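PDB 4PYS: beta-N-acetylhexosaminidase from Bacteroides fragilis, which probably releases terminal beta-linked N-acetylhexosamine units from glycans by hydrolysis. Local coordinates for residues A[326-331]-A[353-358]; A[341-346]-A[359-364]. All blocks are in the same frame, centred on the assembly; numbering follows the deposited sequence.

Contact 1 of 2, residues A[326-331]-A[353-358]; sequences RMADYL and PDNVVI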
loop_
_atom_site.group_PDB
_atom_site.type_symbol
_atom_site.label_atom_id
_atom_site.label_comp_id
_atom_site.label_asym_id
_atom_site.label_seq_id
_atom_site.Cartn_x
_atom_site.Cartn_y
_atom_site.Cartn_z
ATOM N N ARG A 326 4.164 20.685 -13.233
ATOM C CA ARG A 326 5.528 20.557 -13.744
ATOM C C ARG A 326 6.155 19.219 -13.348
ATOM O O ARG A 326 6.840 18.583 -14.153
ATOM C CB ARG A 326 6.414 21.706 -13.254
ATOM C CG ARG A 326 5.992 23.100 -13.707
ATOM C CD ARG A 326 5.817 23.200 -15.220
ATOM N NE ARG A 326 4.412 23.408 -15.559
ATOM C CZ ARG A 326 3.761 22.746 -16.510
ATOM N NH1 ARG A 326 4.393 21.836 -17.240
ATOM N NH2 ARG A 326 2.480 22.995 -16.740
HETATM N N MSE A 327 5.915 18.788 -12.110
HETATM C CA MSE A 327 6.496 17.540 -11.635
HETATM C C MSE A 327 5.808 16.340 -12.272
HETATM O O MSE A 327 6.451 15.351 -12.601
HETATM C CB MSE A 327 6.397 17.429 -10.111
HETATM C CG MSE A 327 7.013 18.595 -9.361
HETATM SE SE MSE A 327 8.880 18.959 -9.749
HETATM C CE MSE A 327 9.631 17.227 -9.903
ATOM N N ALA A 328 4.492 16.420 -12.422
ATOM C CA ALA A 328 3.752 15.355 -13.076
ATOM C C ALA A 328 4.168 15.260 -14.544
ATOM O O ALA A 328 4.298 14.165 -15.090
ATOM C CB ALA A 328 2.262 15.592 -12.951
ATOM N N ASP A 329 4.384 16.406 -15.185
ATOM C CA ASP A 329 4.829 16.387 -16.575
ATOM C C ASP A 329 6.198 15.732 -16.690
ATOM O O ASP A 329 6.472 15.014 -17.653
ATOM C CB ASP A 329 4.855 17.790 -17.179
ATOM C CG ASP A 329 3.680 18.041 -18.102
ATOM O OD1 ASP A 329 3.624 17.411 -19.181
ATOM O OD2 ASP A 329 2.815 18.869 -17.747
ATOM N N TYR A 330 7.051 15.975 -15.701
ATOM C CA TYR A 330 8.362 15.349 -15.671
ATOM C C TYR A 330 8.225 13.831 -15.570
ATOM O O TYR A 330 8.900 13.084 -16.288
ATOM C CB TYR A 330 9.186 15.865 -14.496
ATOM C CG TYR A 330 10.623 15.457 -14.603
ATOM C CD1 TYR A 330 11.421 15.974 -15.613
ATOM C CD2 TYR A 330 11.183 14.536 -13.721
ATOM C CE1 TYR A 330 12.734 15.606 -15.743
ATOM C CE2 TYR A 330 12.516 14.160 -13.844
ATOM C CZ TYR A 330 13.279 14.702 -14.863
ATOM O OH TYR A 330 14.606 14.357 -15.016
ATOM N N LEU A 331 7.356 13.386 -14.668
ATOM C CA LEU A 331 7.097 11.962 -14.512
ATOM C C LEU A 331 6.517 11.398 -15.807
ATOM O O LEU A 331 6.851 10.282 -16.208
ATOM C CB LEU A 331 6.160 11.706 -13.335
ATOM C CG LEU A 331 6.817 11.822 -11.962
ATOM C CD1 LEU A 331 5.793 11.587 -10.875
ATOM C CD2 LEU A 331 7.962 10.825 -11.853
ATOM N N PRO A 353 -1.781 17.449 -15.892
ATOM C CA PRO A 353 -1.602 16.595 -17.077
ATOM C C PRO A 353 -2.307 15.240 -16.965
ATOM O O PRO A 353 -2.760 14.867 -15.880
ATOM C CB PRO A 353 -0.081 16.414 -17.156
ATOM C CG PRO A 353 0.418 16.695 -15.773
ATOM C CD PRO A 353 -0.507 17.720 -15.201
ATOM N N ASP A 354 -2.388 14.511 -18.076
ATOM C CA ASP A 354 -3.219 13.299 -18.145
ATOM C C ASP A 354 -2.631 12.046 -17.496
ATOM O O ASP A 354 -3.234 10.975 -17.563
ATOM C CB ASP A 354 -3.653 13.001 -19.596
ATOM C CG ASP A 354 -2.481 12.696 -20.518
ATOM O OD1 ASP A 354 -1.337 12.564 -20.033
ATOM O OD2 ASP A 354 -2.707 12.580 -21.742
ATOM N N ASN A 355 -1.462 12.164 -16.874
ATOM C CA ASN A 355 -0.919 11.031 -16.114
ATOM C C ASN A 355 -1.170 11.147 -14.611
ATOM O O ASN A 355 -0.601 10.390 -13.819
ATOM C CB ASN A 355 0.576 10.879 -16.369
ATOM C CG ASN A 355 1.374 12.054 -15.851
ATOM O OD1 ASN A 355 0.941 13.203 -15.944
ATOM N ND2 ASN A 355 2.549 11.773 -15.293
ATOM N N VAL A 356 -2.021 12.094 -14.227
ATOM C CA VAL A 356 -2.314 12.346 -12.815
ATOM C C VAL A 356 -3.383 11.401 -12.259
ATOM O O VAL A 356 -4.395 11.148 -12.909
ATOM C CB VAL A 356 -2.730 13.820 -12.599
ATOM C CG1 VAL A 356 -3.360 14.020 -11.228
ATOM C CG2 VAL A 356 -1.525 14.738 -12.772
ATOM N N VAL A 357 -3.136 10.878 -11.058
ATOM C CA VAL A 357 -4.094 10.055 -10.320
ATOM C C VAL A 357 -4.351 10.763 -8.990
ATOM O O VAL A 357 -3.426 11.341 -8.404
ATOM C CB VAL A 357 -3.527 8.639 -10.074
ATOM C CG1 VAL A 357 -4.465 7.800 -9.201
ATOM C CG2 VAL A 357 -3.262 7.944 -11.408
ATOM N N ILE A 358 -5.600 10.744 -8.534
ATOM C CA ILE A 358 -5.994 11.427 -7.301
ATOM C C ILE A 358 -6.300 10.441 -6.172
ATOM O O ILE A 358 -7.104 9.524 -6.342
ATOM C CB ILE A 358 -7.246 12.307 -7.541
ATOM C CG1 ILE A 358 -6.947 13.396 -8.582
ATOM C CG2 ILE A 358 -7.725 12.921 -6.237
ATOM C CD1 ILE A 358 -5.813 14.338 -8.204
#
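Ala328 and Pro353 make the closest apolar approach between helix segment 326-331 and segment 353-358, with Ala328 CB 3.5 Å from Pro353 CG. The same methyl also faces one branch of Val356, CG2 lying 3.9 Å from Ala328 CB. Val356 CG2 stands beside the backbone N, anti to the carbonyl carbon, and is the branch that meets the helix. The evidence for close apposition is therefore a single small side chain touching both ends of the type I turn from Pro353 to Val356.

The polar part rests on one side chain. Asn355 ND2 donates to Ala328 O at 3.0 Å, with an N-H...O angle of 154°; the donor is tilted 35° from the carbonyl plane. The chi1 of 65° sets the amide between the backbone N and carbonyl carbon of Asn355, and from there it extends to the helix. ND2 also donates to Arg336 O, and the amide thus joins the helix to the chain just before strand 337-341.

At the margin, Asp329 OD2 lies 3.8 Å from Pro353 CG, a van der Waals approach to the ring. Asp329 OD2 also forms a salt bridge with Arg326 NH1 at 3.4 Å, within one helical turn.

Beneath the helix, Ala328 and Leu331 also touch Ala338 of strand 337-341. This is a helix of a beta/alpha barrel lying against the barrel strands and the turn that leads into strand 356-360: apolar contact through a small residue lets the turn approach closely, while the two bonds from Asn355 ND2 restrict how its amide can rotate.

Contact 2 of 2, residues A[341-346]-A[359-364]; sequences WGDVIY and QWWNWR. With FMT (formic acid), chain I.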
loop_
_atom_site.group_PDB
_atom_site.type_symbol
_atom_site.label_atom_id
_atom_site.label_comp_id
_atom_site.label_asym_id
_atom_site.label_seq_id
_atom_site.Cartn_x
_atom_site.Cartn_y
_atom_site.Cartn_z
ATOM N N TRP A 341 -2.466 13.689 -3.367
ATOM C CA TRP A 341 -3.596 13.708 -2.435
ATOM C C TRP A 341 -4.691 14.631 -2.974
ATOM O O TRP A 341 -4.399 15.611 -3.653
ATOM C CB TRP A 341 -3.152 14.179 -1.046
ATOM C CG TRP A 341 -2.155 13.252 -0.385
ATOM C CD1 TRP A 341 -0.837 13.513 -0.124
ATOM C CD2 TRP A 341 -2.401 11.926 0.080
ATOM N NE1 TRP A 341 -0.251 12.427 0.481
ATOM C CE2 TRP A 341 -1.194 11.440 0.622
ATOM C CE3 TRP A 341 -3.527 11.103 0.105
ATOM C CZ2 TRP A 341 -1.084 10.166 1.172
ATOM C CZ3 TRP A 341 -3.417 9.834 0.661
ATOM C CH2 TRP A 341 -2.204 9.377 1.186
ATOM N N GLY A 342 -5.951 14.319 -2.671
ATOM C CA GLY A 342 -7.071 15.027 -3.274
ATOM C C GLY A 342 -7.208 16.516 -2.969
ATOM O O GLY A 342 -7.919 17.217 -3.697
ATOM N N ASP A 343 -6.553 16.999 -1.907
ATOM C CA ASP A 343 -6.558 18.436 -1.560
ATOM C C ASP A 343 -6.294 19.308 -2.767
ATOM O O ASP A 343 -6.869 20.391 -2.923
ATOM C CB ASP A 343 -5.414 18.777 -0.607
ATOM C CG ASP A 343 -5.400 17.932 0.620
ATOM O OD1 ASP A 343 -5.045 16.744 0.502
ATOM O OD2 ASP A 343 -5.701 18.472 1.704
ATOM N N VAL A 344 -5.363 18.832 -3.585
ATOM C CA VAL A 344 -4.837 19.552 -4.741
ATOM C C VAL A 344 -5.935 20.121 -5.628
ATOM O O VAL A 344 -5.795 21.213 -6.199
ATOM C CB VAL A 344 -3.932 18.607 -5.572
ATOM C CG1 VAL A 344 -3.397 19.285 -6.797
ATOM C CG2 VAL A 344 -2.785 18.127 -4.731
ATOM N N ILE A 345 -7.039 19.384 -5.712
ATOM C CA ILE A 345 -8.100 19.691 -6.659
ATOM C C ILE A 345 -9.432 20.063 -5.999
ATOM O O ILE A 345 -10.500 19.934 -6.612
ATOM C CB ILE A 345 -8.305 18.524 -7.637
ATOM C CG1 ILE A 345 -8.892 17.312 -6.917
ATOM C CG2 ILE A 345 -6.977 18.145 -8.283
ATOM C CD1 ILE A 345 -9.349 16.225 -7.857
ATOM N N TYR A 346 -9.368 20.539 -4.757
ATOM C CA TYR A 346 -10.560 21.068 -4.095
ATOM C C TYR A 346 -11.062 22.266 -4.881
ATOM O O TYR A 346 -12.267 22.446 -5.059
ATOM C CB TYR A 346 -10.256 21.498 -2.661
ATOM C CG TYR A 346 -10.149 20.364 -1.664
ATOM C CD1 TYR A 346 -10.547 19.072 -1.990
ATOM C CD2 TYR A 346 -9.660 20.596 -0.386
ATOM C CE1 TYR A 346 -10.447 18.041 -1.067
ATOM C CE2 TYR A 346 -9.560 19.580 0.538
ATOM C CZ TYR A 346 -9.953 18.307 0.193
ATOM O OH TYR A 346 -9.841 17.307 1.125
ATOM N N GLN A 359 -5.670 10.629 -5.015
ATOM C CA GLN A 359 -5.961 9.779 -3.868
ATOM C C GLN A 359 -6.910 10.524 -2.941
ATOM O O GLN A 359 -6.538 11.512 -2.309
ATOM C CB GLN A 359 -4.687 9.359 -3.133
ATOM C CG GLN A 359 -4.955 8.330 -2.037
ATOM C CD GLN A 359 -3.728 7.501 -1.692
ATOM O OE1 GLN A 359 -2.610 7.824 -2.094
ATOM N NE2 GLN A 359 -3.934 6.430 -0.938
ATOM N N TRP A 360 -8.154 10.057 -2.918
ATOM C CA TRP A 360 -9.251 10.699 -2.200
ATOM C C TRP A 360 -9.190 10.275 -0.740
ATOM O O TRP A 360 -9.239 9.079 -0.446
ATOM C CB TRP A 360 -10.563 10.253 -2.852
ATOM C CG TRP A 360 -11.832 10.594 -2.127
ATOM C CD1 TRP A 360 -12.122 11.736 -1.432
ATOM C CD2 TRP A 360 -12.990 9.762 -2.037
ATOM N NE1 TRP A 360 -13.403 11.654 -0.913
ATOM C CE2 TRP A 360 -13.951 10.452 -1.273
ATOM C CE3 TRP A 360 -13.303 8.490 -2.529
ATOM C CZ2 TRP A 360 -15.214 9.909 -0.989
ATOM C CZ3 TRP A 360 -14.557 7.952 -2.244
ATOM C CH2 TRP A 360 -15.492 8.663 -1.482
ATOM N N TRP A 361 -9.065 11.235 0.176
ATOM C CA TRP A 361 -8.790 10.868 1.574
ATOM C C TRP A 361 -9.606 11.586 2.658
ATOM O O TRP A 361 -9.911 10.987 3.690
ATOM C CB TRP A 361 -7.298 11.025 1.894
ATOM C CG TRP A 361 -6.878 12.458 2.067
ATOM C CD1 TRP A 361 -6.420 13.303 1.095
ATOM C CD2 TRP A 361 -6.847 13.203 3.297
ATOM N NE1 TRP A 361 -6.120 14.535 1.645
ATOM C CE2 TRP A 361 -6.372 14.495 2.994
ATOM C CE3 TRP A 361 -7.178 12.899 4.624
ATOM C CZ2 TRP A 361 -6.224 15.489 3.974
ATOM C CZ3 TRP A 361 -7.033 13.886 5.593
ATOM C CH2 TRP A 361 -6.560 15.161 5.264
ATOM N N ASN A 362 -9.932 12.862 2.466
ATOM C CA ASN A 362 -10.532 13.599 3.581
ATOM C C ASN A 362 -12.061 13.599 3.590
ATOM O O ASN A 362 -12.692 14.632 3.372
ATOM C CB ASN A 362 -9.987 15.031 3.674
ATOM C CG ASN A 362 -10.240 15.658 5.030
ATOM O OD1 ASN A 362 -10.919 15.075 5.879
ATOM N ND2 ASN A 362 -9.697 16.851 5.243
ATOM N N TRP A 363 -12.645 12.432 3.858
ATOM C CA TRP A 363 -14.095 12.309 4.005
ATOM C C TRP A 363 -14.594 13.153 5.170
ATOM O O TRP A 363 -15.576 13.895 5.042
ATOM C CB TRP A 363 -14.476 10.847 4.240
ATOM C CG TRP A 363 -15.937 10.669 4.549
ATOM C CD1 TRP A 363 -16.518 10.608 5.785
ATOM C CD2 TRP A 363 -17.000 10.534 3.600
ATOM N NE1 TRP A 363 -17.879 10.442 5.661
ATOM C CE2 TRP A 363 -18.199 10.393 4.328
ATOM C CE3 TRP A 363 -17.055 10.518 2.205
ATOM C CZ2 TRP A 363 -19.438 10.236 3.704
ATOM C CZ3 TRP A 363 -18.286 10.354 1.588
ATOM C CH2 TRP A 363 -19.460 10.216 2.336
ATOM N N ARG A 364 -13.912 13.040 6.307
ATOM C CA ARG A 364 -14.351 13.715 7.530
ATOM C C ARG A 364 -14.472 15.221 7.340
ATOM O O ARG A 364 -15.449 15.836 7.776
ATOM C CB ARG A 364 -13.419 13.376 8.701
ATOM C CG ARG A 364 -13.989 13.756 10.055
ATOM C CD ARG A 364 -13.181 13.162 11.191
ATOM N NE ARG A 364 -11.999 13.957 11.488
ATOM C CZ ARG A 364 -11.987 14.992 12.319
ATOM N NH1 ARG A 364 -13.101 15.368 12.935
ATOM N NH2 ARG A 364 -10.862 15.657 12.533
HETATM C C FMT I . -9.716 14.512 -0.489
HETATM O O1 FMT I . -9.783 15.069 0.596
HETATM O O2 FMT I . -8.696 13.991 -0.923
HETATM O O HOH W 1 -8.202 18.415 3.766
#
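Trp341 and Gln359 run alongside each other as neighbours on parallel strands, their side chains on the same face of the sheet. The amide of Gln359 lies over one face of the indole, the two planes 25° apart, and Gln359 CD comes within 3.3 Å of Trp341 CZ3. An extended Gln359 chain, with CG anti to the backbone N, carries it there; farther out, OE1 accepts from His287 and NE2 bonds to Ser432, while Trp341 NE1 reaches Glu223.

Trp361 is turned almost perpendicular to Trp341. The edge of the Trp341 six-membered ring is directed at the Trp361 five-membered ring in an offset edge-to-face pair, planes at 79°. Asp343 fixes the Trp361 indole from its edge: Trp361 NE1 donates to Asp343 OD1 at 2.7 Å, nearly straight at 171°, on the syn side of the carboxylate. A water spans Asp343 OD2 and Asn362 ND2.

A formic acid molecule, probably from the crystallisation liquor, is bound between the segments. Trp361 N donates to formate O2 at 3.0 Å. Asn362 N donates to formate O1 at 2.9 Å. Tyr346 OH meets O1 too, at a doubtfully short distance.

Glycerol also lies near Trp361, consistent with a pocket at the C-terminal strand ends, where TIM barrels carry their active sites. Backbone pairing, with Gly342 N 2.9 Å from Gln359 O, joins those ends of strands 337-341 and 356-360. Asn362 then caps helix 363-366 through Gly365 N, Tyr346 packs on Leu369 of helix 369-376, and Trp361 touches Asn386 of helix 386-389.

Overall arrangement
From the N terminus, the chain first supplies helix 316-333, whose segment 326-331 forms one side of contact 1, then strand 337-341 and the loop containing 341-346. It returns through 353-358, closing contact 1 over 21 intervening residues, and continues directly into 359-364, closing contact 2 over 12. The segments alternate, so the two closures cross, and strand 356-360 serves both. Contact 1 fastens the outer helix near the start of this strand; contact 2 joins its C-terminal end to the preceding strand. Their centres are 16 Å apart, yet they touch where Ile358 CG2 lies 3.7 Å from Gly342 CA. Together they tie consecutive elements of the family 20 catalytic barrel.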